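Local atomic coordinates of NTD biosynthesis operon protein NtdA (Bacillus subtilis subsp. subtilis, PDB entry 4K2M), a protein that catalyses the reversible, pyridoxal phosphate-dependent transfer of an amino group from glutamate to 3-dehydro-glucose 6-phosphate, forming kanosamine 6-phosphate for antibiotic biosynthesis. Residues V375-M387 / L402-P416. Numbering follows the deposited sequence.
With O1G (3-deoxy-3-[(E)-({3-hydroxy-2-methyl-5-[(phosphonooxy)methyl]pyridin-4-yl}methylidene)amino]-6-O-phosphono-alpha-D-gluco pyranose), chain C; EDO (1,2-ethanediol), chain E; EDO (1,2-ethanediol), chain G.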
loop_
_atom_site.group_PDB
_atom_site.type_symbol
_atom_site.label_atom_id
_atom_site.label_comp_id
_atom_site.label_asym_id
_atom_site.label_seq_id
_atom_site.Cartn_x
_atom_site.Cartn_y
_atom_site.Cartn_z
ATOM N N VAL A 375 -2.253 -34.756 -3.197
ATOM C CA VAL A 375 -2.308 -33.720 -4.237
ATOM C C VAL A 375 -3.345 -32.655 -3.899
ATOM O O VAL A 375 -4.540 -32.944 -3.845
ATOM C CB VAL A 375 -2.636 -34.339 -5.609
ATOM C CG1 VAL A 375 -2.886 -33.250 -6.657
ATOM C CG2 VAL A 375 -1.489 -35.241 -6.059
ATOM N N GLN A 376 -2.887 -31.421 -3.687
ATOM C CA GLN A 376 -3.786 -30.315 -3.342
ATOM C C GLN A 376 -4.212 -29.545 -4.588
ATOM O O GLN A 376 -3.389 -29.187 -5.436
ATOM C CB GLN A 376 -3.102 -29.383 -2.328
ATOM C CG GLN A 376 -3.869 -28.097 -2.030
ATOM C CD GLN A 376 -3.214 -27.229 -0.950
ATOM O OE1 GLN A 376 -2.005 -26.961 -0.979
ATOM N NE2 GLN A 376 -4.024 -26.779 0.007
ATOM N N THR A 377 -5.514 -29.337 -4.709
ATOM C CA THR A 377 -6.083 -28.550 -5.798
ATOM C C THR A 377 -6.872 -27.423 -5.143
ATOM O O THR A 377 -6.967 -27.351 -3.911
ATOM C CB THR A 377 -6.994 -29.393 -6.709
ATOM O OG1 THR A 377 -7.980 -30.064 -5.910
ATOM C CG2 THR A 377 -6.171 -30.436 -7.485
ATOM N N ASP A 378 -7.437 -26.537 -5.947
ATOM C CA ASP A 378 -8.169 -25.413 -5.382
ATOM C C ASP A 378 -9.191 -24.917 -6.382
ATOM O O ASP A 378 -9.188 -25.320 -7.550
ATOM C CB ASP A 378 -7.207 -24.280 -5.021
ATOM C CG ASP A 378 -7.686 -23.452 -3.845
ATOM O OD1 ASP A 378 -8.889 -23.517 -3.514
ATOM O OD2 ASP A 378 -6.855 -22.727 -3.264
ATOM N N VAL A 379 -10.069 -24.033 -5.922
ATOM C CA VAL A 379 -11.065 -23.430 -6.803
ATOM C C VAL A 379 -11.011 -21.915 -6.631
ATOM O O VAL A 379 -11.427 -21.391 -5.603
ATOM C CB VAL A 379 -12.480 -23.982 -6.515
ATOM C CG1 VAL A 379 -13.556 -23.203 -7.318
ATOM C CG2 VAL A 379 -12.561 -25.472 -6.867
ATOM N N TYR A 380 -10.450 -21.215 -7.616
ATOM C CA TYR A 380 -10.435 -19.743 -7.607
ATOM C C TYR A 380 -11.636 -19.276 -8.423
ATOM O O TYR A 380 -11.617 -19.412 -9.659
ATOM C CB TYR A 380 -9.139 -19.236 -8.276
ATOM C CG TYR A 380 -7.873 -19.349 -7.434
ATOM C CD1 TYR A 380 -7.425 -20.580 -6.960
ATOM C CD2 TYR A 380 -7.103 -18.222 -7.151
ATOM C CE1 TYR A 380 -6.263 -20.673 -6.184
ATOM C CE2 TYR A 380 -5.936 -18.305 -6.406
ATOM C CZ TYR A 380 -5.523 -19.537 -5.919
ATOM O OH TYR A 380 -4.368 -19.612 -5.167
ATOM N N TYR A 381 -12.684 -18.716 -7.803
ATOM C CA TYR A 381 -12.795 -18.380 -6.384
ATOM C C TYR A 381 -14.067 -19.044 -5.868
ATOM O O TYR A 381 -14.921 -19.439 -6.658
ATOM C CB TYR A 381 -12.859 -16.843 -6.224
ATOM C CG TYR A 381 -11.581 -16.233 -6.756
ATOM C CD1 TYR A 381 -10.481 -16.077 -5.933
ATOM C CD2 TYR A 381 -11.449 -15.901 -8.105
ATOM C CE1 TYR A 381 -9.275 -15.566 -6.424
ATOM C CE2 TYR A 381 -10.246 -15.394 -8.609
ATOM C CZ TYR A 381 -9.172 -15.228 -7.759
ATOM O OH TYR A 381 -7.976 -14.723 -8.238
ATOM N N PRO A 382 -14.193 -19.196 -4.539
ATOM C CA PRO A 382 -15.281 -20.052 -4.030
ATOM C C PRO A 382 -16.699 -19.484 -4.101
ATOM O O PRO A 382 -17.663 -20.268 -4.119
ATOM C CB PRO A 382 -14.879 -20.303 -2.570
ATOM C CG PRO A 382 -13.966 -19.147 -2.218
ATOM C CD PRO A 382 -13.207 -18.862 -3.497
ATOM N N ILE A 383 -16.852 -18.161 -4.142
ATOM C CA ILE A 383 -18.190 -17.568 -4.116
ATOM C C ILE A 383 -18.280 -16.535 -5.235
ATOM O O ILE A 383 -17.405 -15.677 -5.364
ATOM C CB ILE A 383 -18.490 -16.881 -2.752
ATOM C CG1 ILE A 383 -18.302 -17.867 -1.599
ATOM C CG2 ILE A 383 -19.910 -16.301 -2.744
ATOM C CD1 ILE A 383 -18.416 -17.239 -0.208
ATOM N N LEU A 384 -19.310 -16.641 -6.066
ATOM C CA LEU A 384 -19.528 -15.678 -7.151
ATOM C C LEU A 384 -20.058 -14.353 -6.590
ATOM O O LEU A 384 -20.682 -14.350 -5.538
ATOM C CB LEU A 384 -20.525 -16.256 -8.145
ATOM C CG LEU A 384 -20.000 -17.517 -8.832
ATOM C CD1 LEU A 384 -21.101 -18.113 -9.710
ATOM C CD2 LEU A 384 -18.793 -17.159 -9.669
ATOM N N SER A 385 -19.808 -13.240 -7.281
ATOM C CA SER A 385 -20.169 -11.907 -6.786
ATOM C C SER A 385 -21.635 -11.767 -6.360
ATOM O O SER A 385 -21.932 -11.186 -5.319
ATOM C CB SER A 385 -19.862 -10.845 -7.851
ATOM O OG SER A 385 -18.483 -10.861 -8.167
ATOM N N HIS A 386 -22.542 -12.285 -7.179
ATOM C CA HIS A 386 -23.978 -12.122 -6.929
ATOM C C HIS A 386 -24.502 -13.110 -5.886
ATOM O O HIS A 386 -25.696 -13.137 -5.583
ATOM C CB HIS A 386 -24.761 -12.231 -8.240
ATOM C CG HIS A 386 -24.690 -13.579 -8.883
ATOM N ND1 HIS A 386 -23.498 -14.222 -9.142
ATOM C CD2 HIS A 386 -25.670 -14.400 -9.341
ATOM C CE1 HIS A 386 -23.745 -15.386 -9.715
ATOM N NE2 HIS A 386 -25.054 -15.517 -9.855
ATOM N N MET A 387 -23.600 -13.904 -5.318
ATOM C CA MET A 387 -23.967 -14.909 -4.319
ATOM C C MET A 387 -23.284 -14.647 -2.983
ATOM O O MET A 387 -23.385 -15.439 -2.051
ATOM C CB MET A 387 -23.644 -16.310 -4.839
ATOM C CG MET A 387 -24.392 -16.610 -6.141
ATOM S SD MET A 387 -24.035 -18.236 -6.811
ATOM C CE MET A 387 -24.755 -19.301 -5.543
ATOM N N LEU A 402 -27.050 -16.119 -13.609
ATOM C CA LEU A 402 -26.009 -16.094 -14.608
ATOM C C LEU A 402 -25.730 -17.553 -14.886
ATOM O O LEU A 402 -24.879 -18.145 -14.241
ATOM C CB LEU A 402 -24.764 -15.401 -14.038
ATOM C CG LEU A 402 -24.966 -13.927 -13.657
ATOM C CD1 LEU A 402 -23.792 -13.439 -12.815
ATOM C CD2 LEU A 402 -25.105 -13.064 -14.895
ATOM N N VAL A 403 -26.471 -18.134 -15.830
ATOM C CA VAL A 403 -26.499 -19.592 -15.996
ATOM C C VAL A 403 -25.133 -20.208 -16.269
ATOM O O VAL A 403 -24.754 -21.214 -15.646
ATOM C CB VAL A 403 -27.465 -20.017 -17.125
ATOM C CG1 VAL A 403 -27.465 -21.524 -17.268
ATOM C CG2 VAL A 403 -28.878 -19.517 -16.830
ATOM N N HIS A 404 -24.394 -19.607 -17.189
ATOM C CA HIS A 404 -23.103 -20.164 -17.589
ATOM C C HIS A 404 -22.043 -19.958 -16.522
ATOM O O HIS A 404 -21.211 -20.840 -16.293
ATOM C CB HIS A 404 -22.641 -19.556 -18.917
ATOM C CG HIS A 404 -23.517 -19.915 -20.074
ATOM N ND1 HIS A 404 -23.915 -21.210 -20.333
ATOM C CD2 HIS A 404 -24.082 -19.148 -21.035
ATOM C CE1 HIS A 404 -24.685 -21.223 -21.405
ATOM N NE2 HIS A 404 -24.802 -19.986 -21.853
ATOM N N THR A 405 -22.065 -18.788 -15.885
ATOM C CA THR A 405 -21.116 -18.498 -14.822
ATOM C C THR A 405 -21.336 -19.481 -13.684
ATOM O O THR A 405 -20.389 -20.036 -13.157
ATOM C CB THR A 405 -21.313 -17.078 -14.283
ATOM O OG1 THR A 405 -21.186 -16.138 -15.359
ATOM C CG2 THR A 405 -20.304 -16.750 -13.180
ATOM N N GLU A 406 -22.597 -19.693 -13.305
ATOM C CA GLU A 406 -22.901 -20.598 -12.202
ATOM C C GLU A 406 -22.528 -22.050 -12.502
ATOM O O GLU A 406 -21.987 -22.760 -11.643
ATOM C CB GLU A 406 -24.375 -20.460 -11.800
ATOM C CG GLU A 406 -24.690 -19.163 -11.039
ATOM C CD GLU A 406 -26.155 -18.759 -11.168
ATOM O OE1 GLU A 406 -26.988 -19.675 -11.332
ATOM O OE2 GLU A 406 -26.478 -17.542 -11.125
ATOM N N LYS A 407 -22.807 -22.498 -13.718
ATOM C CA LYS A 407 -22.471 -23.868 -14.097
ATOM C C LYS A 407 -20.950 -24.048 -14.141
ATOM O O LYS A 407 -20.420 -24.984 -13.550
ATOM C CB LYS A 407 -23.104 -24.231 -15.449
ATOM C CG LYS A 407 -22.877 -25.688 -15.900
ATOM C CD LYS A 407 -23.285 -26.677 -14.801
ATOM C CE LYS A 407 -23.122 -28.131 -15.267
ATOM N NZ LYS A 407 -23.461 -29.105 -14.179
ATOM N N ALA A 408 -20.246 -23.127 -14.791
ATOM C CA ALA A 408 -18.784 -23.245 -14.884
ATOM C C ALA A 408 -18.149 -23.168 -13.501
ATOM O O ALA A 408 -17.182 -23.867 -13.197
ATOM C CB ALA A 408 -18.220 -22.172 -15.795
ATOM N N HIS A 409 -18.700 -22.306 -12.658
ATOM C CA HIS A 409 -18.233 -22.146 -11.287
ATOM C C HIS A 409 -18.294 -23.448 -10.487
ATOM O O HIS A 409 -17.453 -23.693 -9.615
ATOM C CB HIS A 409 -19.089 -21.088 -10.585
ATOM C CG HIS A 409 -18.755 -20.915 -9.139
ATOM N ND1 HIS A 409 -17.509 -20.518 -8.708
ATOM C CD2 HIS A 409 -19.507 -21.073 -8.026
ATOM C CE1 HIS A 409 -17.507 -20.439 -7.390
ATOM N NE2 HIS A 409 -18.707 -20.767 -6.951
ATOM N N SER A 410 -19.294 -24.279 -10.782
ATOM C CA SER A 410 -19.479 -25.550 -10.077
ATOM C C SER A 410 -18.594 -26.660 -10.635
ATOM O O SER A 410 -18.445 -27.722 -10.020
ATOM C CB SER A 410 -20.953 -25.980 -10.148
ATOM O OG SER A 410 -21.263 -26.449 -11.448
ATOM N N GLN A 411 -17.991 -26.418 -11.795
ATOM C CA GLN A 411 -17.210 -27.460 -12.463
ATOM C C GLN A 411 -15.712 -27.236 -12.390
ATOM O O GLN A 411 -14.931 -28.180 -12.514
ATOM C CB GLN A 411 -17.604 -27.545 -13.940
ATOM C CG GLN A 411 -18.986 -28.108 -14.190
ATOM C CD GLN A 411 -19.220 -28.329 -15.657
ATOM O OE1 GLN A 411 -19.574 -27.405 -16.383
ATOM N NE2 GLN A 411 -18.967 -29.550 -16.118
ATOM N N VAL A 412 -15.309 -25.986 -12.210
ATOM C CA VAL A 412 -13.902 -25.628 -12.416
ATOM C C VAL A 412 -13.034 -26.180 -11.302
ATOM O O VAL A 412 -13.424 -26.208 -10.125
ATOM C CB VAL A 412 -13.707 -24.086 -12.557
ATOM C CG1 VAL A 412 -14.027 -23.377 -11.243
ATOM C CG2 VAL A 412 -12.276 -23.754 -13.031
ATOM N N LEU A 413 -11.844 -26.634 -11.684
ATOM C CA LEU A 413 -10.876 -27.147 -10.731
ATOM C C LEU A 413 -9.500 -26.683 -11.182
ATOM O O LEU A 413 -9.119 -26.894 -12.335
ATOM C CB LEU A 413 -10.915 -28.681 -10.705
ATOM C CG LEU A 413 -10.027 -29.308 -9.637
ATOM C CD1 LEU A 413 -10.430 -28.751 -8.281
ATOM C CD2 LEU A 413 -10.156 -30.816 -9.638
ATOM N N HIS A 414 -8.760 -26.049 -10.281
ATOM C CA HIS A 414 -7.428 -25.572 -10.624
ATOM C C HIS A 414 -6.357 -26.547 -10.165
ATOM O O HIS A 414 -6.376 -27.006 -9.009
ATOM C CB HIS A 414 -7.203 -24.174 -10.028
ATOM C CG HIS A 414 -8.056 -23.128 -10.669
ATOM N ND1 HIS A 414 -9.171 -22.589 -10.060
ATOM C CD2 HIS A 414 -7.984 -22.565 -11.900
ATOM C CE1 HIS A 414 -9.735 -21.718 -10.884
ATOM N NE2 HIS A 414 -9.035 -21.685 -12.004
ATOM N N LEU A 415 -5.423 -26.836 -11.075
ATOM C CA LEU A 415 -4.317 -27.746 -10.813
ATOM C C LEU A 415 -3.071 -26.924 -10.510
ATOM O O LEU A 415 -2.933 -25.821 -11.040
ATOM C CB LEU A 415 -4.064 -28.603 -12.049
ATOM C CG LEU A 415 -5.273 -29.367 -12.572
ATOM C CD1 LEU A 415 -4.775 -30.292 -13.678
ATOM C CD2 LEU A 415 -5.934 -30.163 -11.452
ATOM N N PRO A 416 -2.152 -27.453 -9.684
ATOM C CA PRO A 416 -0.943 -26.684 -9.356
ATOM C C PRO A 416 -0.180 -26.238 -10.604
ATOM O O PRO A 416 0.028 -27.047 -11.518
ATOM C CB PRO A 416 -0.094 -27.691 -8.567
ATOM C CG PRO A 416 -1.116 -28.579 -7.913
ATOM C CD PRO A 416 -2.213 -28.729 -8.940
HETATM P P O1G C . -4.174 -6.727 -5.805
HETATM C C3A O1G C . -7.044 -10.450 -9.220
HETATM O O3 O1G C . -6.736 -11.769 -9.192
HETATM C C1 O1G C . -5.560 -14.209 -4.301
HETATM N "N1'" O1G C . -8.103 -8.580 -10.210
HETATM C C2 O1G C . -5.996 -13.431 -5.545
HETATM O O2 O1G C . -5.932 -14.432 -6.616
HETATM C C9A O1G C . -7.835 -9.896 -10.232
HETATM C C2A O1G C . -8.402 -10.718 -11.377
HETATM C C3 O1G C . -5.108 -12.214 -5.856
HETATM N "N3'" O1G C . -5.847 -11.474 -6.894
HETATM O O1 O1G C . -4.335 -14.925 -4.522
HETATM C C4 O1G C . -4.816 -11.370 -4.599
HETATM O O4 O1G C . -3.646 -10.635 -5.012
HETATM C C4A O1G C . -6.544 -9.654 -8.205
HETATM C C4B O1G C . -5.728 -10.218 -7.110
HETATM C C5 O1G C . -4.346 -12.312 -3.492
HETATM O O5 O1G C . -5.331 -13.313 -3.206
HETATM C C5A O1G C . -6.841 -8.294 -8.204
HETATM C C5T O1G C . -6.385 -7.260 -7.162
HETATM C C6 O1G C . -4.217 -11.653 -2.147
HETATM C C6A O1G C . -7.633 -7.786 -9.223
HETATM O OP1 O1G C . -5.003 -5.590 -5.248
HETATM O OP2 O1G C . -2.831 -6.290 -6.287
HETATM O OP3 O1G C . -4.182 -7.957 -4.869
HETATM O OP4 O1G C . -4.942 -7.169 -7.185
HETATM O O6 O1G C . -3.564 -12.394 -1.187
HETATM P "P'" O1G C . -2.661 -11.675 -0.068
HETATM O OP6 O1G C . -1.543 -10.991 -0.825
HETATM O OP7 O1G C . -3.533 -10.725 0.721
HETATM O OP8 O1G C . -2.180 -12.868 0.764
HETATM C C1 EDO E . -8.420 -18.747 -3.910
HETATM O O1 EDO E . -8.026 -17.849 -2.865
HETATM C C2 EDO E . -9.084 -19.979 -3.292
HETATM O O2 EDO E . -8.181 -20.521 -2.323
HETATM C C1 EDO G . -15.225 -20.092 -11.129
HETATM O O1 EDO G . -16.134 -19.126 -10.611
HETATM C C2 EDO G . -15.159 -19.993 -12.646
HETATM O O2 EDO G . -14.492 -18.779 -13.000
#
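Tyr380, whose peptide bond to Tyr381 is cis, forms an offset edge-to-face pair with His414, the edge of Tyr380 toward the face of His414, planes at 83°. Beyond the cis bond, OH of the substrate-binding Tyr381 hydrogen-bonds O2 on the sugar of the external aldimine at 2.6 Å. A single antiparallel bridge pairs Asp378 with His414; His414 N reaches Asp378 O at 2.9 Å.

His386 and Glu406 meet at the start of helix 403-411. NE2 of His386 donates to OE2 of Glu406 at 2.8 Å, nearly straight (172°) and within the imidazole plane, reaching the anti side of the carboxylate. Leu402 N, at the N-cap, comes to OE2 from above the carboxylate plane (2.9 Å); two donors grip this one oxygen. CD1 of Leu402 sits over one face of the His386 ring, 3.7 Å from its centroid, while Met387 CG covers the other.

About one helical turn beyond Glu406, CG of Leu384 makes a CH-pi contact over the face of His409, 3.7 Å from the ring centroid. chi1 of His409 (176°) sets the ring away from the backbone N, bringing NE2 into a weak hydrogen bond with Pro382 O (3.1 Å).

Strand 412-415 lies between this loop and strand 353-356: His414 pairs with Asp378, Leu413 with Ile355. Helix 362-373 packs on Thr377 and Leu413.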